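Local coordinates for UPF0135 protein SA1388 (Staphylococcus aureus subsp. aureus, PDB 3LNL) that is of unknown function but, as a NIF3-family member, binds zinc at a dinuclear centre and forms a lidded, toroid-shaped hexamer, at residues M5-L10 / N97-H102. The protein carries 2 engineered substitutions. Numbering follows the deposited sequence.
Sequences MKIADL and NLIAMH
Ile7 lays its longer branch against the side chain of Asn97, with Ile7 CD1 3.7 Å from Asn97 CB and Ile7 CG1 against the amide. That branch lies anti to the carbonyl carbon (chi1 -76°) and bends at chi2 (-71°), which brings both of its carbons against the root and the amide of Asn97. No hydrogen bond joins the two segments. The amide is spoken for elsewhere: Asn97 ND2 donates to Asn63 O and Asn97 OD1 accepts from Asp35 N, two bonds that fix its rotation and satisfy a buried polar group beside an aliphatic surface.

Two residues further along the strand the contact becomes wholly apolar. Ile99 CD1 reaches Leu10 CD2 at 3.8 Å and lies more loosely, 4.3 Å, from Ile7 CD1, so this one methyl meets two side chains of the helix's first turn, three residues apart. The extended outer torsion of Ile99 (chi2 161°) carries it out from the strand toward them. The first turn of the helix is tied by Leu10 N to Lys6 O, and Asp9 OD2 takes the N-H of the N-cap residue Lys6 at 2.8 Å through its anti lone pair.

The contact belongs to the buried interface between helix 7-17 and the mixed sheet of the N-terminal NIF3 domain. Helix 7-17 rests on strand 97-100, which runs between strands 64-67 and 30-32, while Ile7 and Leu10 both extend onto Thr64. Further down the helix Met11 and Leu14 continue the packing on Ile99, and helix 336-350 adds Leu344 and Phe348 against Leu10.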
loop_
_atom_site.group_PDB
_atom_site.type_symbol
_atom_site.label_atom_id
_atom_site.label_comp_id
_atom_site.label_asym_id
_atom_site.label_seq_id
_atom_site.Cartn_x
_atom_site.Cartn_y
_atom_site.Cartn_z
ATOM N N MET B 5 23.979 12.305 39.192
ATOM C CA MET B 5 23.304 12.199 37.919
ATOM C C MET B 5 22.589 10.842 37.787
ATOM O O MET B 5 23.216 9.795 37.959
ATOM C CB MET B 5 24.309 12.409 36.779
ATOM C CG MET B 5 23.739 12.258 35.437
ATOM S SD MET B 5 24.897 12.520 34.095
ATOM C CE MET B 5 25.803 11.009 34.194
ATOM N N LYS B 6 21.283 10.880 37.497
ATOM C CA LYS B 6 20.526 9.674 37.154
ATOM C C LYS B 6 20.436 9.477 35.640
ATOM O O LYS B 6 20.700 10.404 34.875
ATOM C CB LYS B 6 19.104 9.724 37.743
ATOM C CG LYS B 6 19.066 9.812 39.272
ATOM C CD LYS B 6 17.647 9.965 39.799
ATOM C CE LYS B 6 17.537 9.819 41.305
ATOM N NZ LYS B 6 16.134 9.353 41.678
ATOM N N ILE B 7 20.041 8.284 35.192
ATOM C CA ILE B 7 19.866 8.060 33.755
ATOM C C ILE B 7 18.957 9.152 33.158
ATOM O O ILE B 7 19.219 9.649 32.072
ATOM C CB ILE B 7 19.350 6.641 33.438
ATOM C CG1 ILE B 7 20.469 5.572 33.568
ATOM C CG2 ILE B 7 18.743 6.602 31.989
ATOM C CD1 ILE B 7 21.536 5.643 32.439
ATOM N N ALA B 8 17.879 9.525 33.853
ATOM C CA ALA B 8 16.967 10.561 33.378
ATOM C C ALA B 8 17.703 11.902 33.111
ATOM O O ALA B 8 17.483 12.536 32.090
ATOM C CB ALA B 8 15.796 10.763 34.381
ATOM N N ASP B 9 18.618 12.277 34.014
ATOM C CA ASP B 9 19.447 13.498 33.857
ATOM C C ASP B 9 20.371 13.343 32.646
ATOM O O ASP B 9 20.519 14.278 31.845
ATOM C CB ASP B 9 20.292 13.794 35.108
ATOM C CG ASP B 9 19.454 13.892 36.357
ATOM O OD1 ASP B 9 18.693 14.863 36.412
ATOM O OD2 ASP B 9 19.563 13.019 37.261
ATOM N N LEU B 10 20.985 12.176 32.498
ATOM C CA LEU B 10 21.857 11.985 31.358
ATOM C C LEU B 10 21.058 12.103 30.050
ATOM O O LEU B 10 21.514 12.721 29.070
ATOM C CB LEU B 10 22.554 10.642 31.422
ATOM C CG LEU B 10 23.484 10.261 30.245
ATOM C CD1 LEU B 10 24.638 11.304 30.044
ATOM C CD2 LEU B 10 24.088 8.810 30.400
ATOM N N ASN B 97 22.555 -0.075 31.944
ATOM C CA ASN B 97 21.679 0.685 31.119
ATOM C C ASN B 97 22.315 0.928 29.745
ATOM O O ASN B 97 23.494 1.260 29.657
ATOM C CB ASN B 97 21.417 2.041 31.779
ATOM C CG ASN B 97 20.972 1.919 33.194
ATOM O OD1 ASN B 97 19.824 1.579 33.444
ATOM N ND2 ASN B 97 21.878 2.199 34.143
ATOM N N LEU B 98 21.508 0.834 28.694
ATOM C CA LEU B 98 21.964 0.956 27.323
ATOM C C LEU B 98 21.132 2.019 26.628
ATOM O O LEU B 98 19.918 1.866 26.493
ATOM C CB LEU B 98 21.843 -0.389 26.562
ATOM C CG LEU B 98 22.231 -0.293 25.063
ATOM C CD1 LEU B 98 23.748 0.137 24.896
ATOM C CD2 LEU B 98 21.941 -1.577 24.290
ATOM N N ILE B 99 21.808 3.049 26.148
ATOM C CA ILE B 99 21.185 4.122 25.370
ATOM C C ILE B 99 21.742 4.073 23.942
ATOM O O ILE B 99 22.935 3.869 23.751
ATOM C CB ILE B 99 21.567 5.512 25.997
ATOM C CG1 ILE B 99 20.975 5.626 27.421
ATOM C CG2 ILE B 99 21.205 6.704 25.042
ATOM C CD1 ILE B 99 21.689 6.761 28.328
ATOM N N ALA B 100 20.868 4.230 22.952
ATOM C CA ALA B 100 21.273 4.264 21.584
ATOM C C ALA B 100 21.149 5.699 21.070
ATOM O O ALA B 100 20.066 6.324 21.126
ATOM C CB ALA B 100 20.374 3.349 20.692
ATOM N N MET B 101 22.256 6.206 20.560
ATOM C CA MET B 101 22.279 7.488 19.851
ATOM C C MET B 101 22.617 7.148 18.423
ATOM O O MET B 101 23.817 7.145 18.030
ATOM C CB MET B 101 23.313 8.428 20.511
ATOM C CG MET B 101 22.885 8.896 21.940
ATOM S SD MET B 101 24.180 9.944 22.614
ATOM C CE MET B 101 23.764 11.519 21.808
ATOM N N HIS B 102 21.557 6.840 17.644
ATOM C CA HIS B 102 21.742 6.289 16.327
ATOM C C HIS B 102 21.645 7.359 15.249
ATOM O O HIS B 102 22.543 8.201 15.178
ATOM C CB HIS B 102 20.830 5.105 16.063
ATOM C CG HIS B 102 21.207 4.344 14.842
ATOM N ND1 HIS B 102 20.275 3.739 14.018
ATOM C CD2 HIS B 102 22.420 4.137 14.271
ATOM C CE1 HIS B 102 20.911 3.163 13.002
ATOM N NE2 HIS B 102 22.209 3.402 13.122
#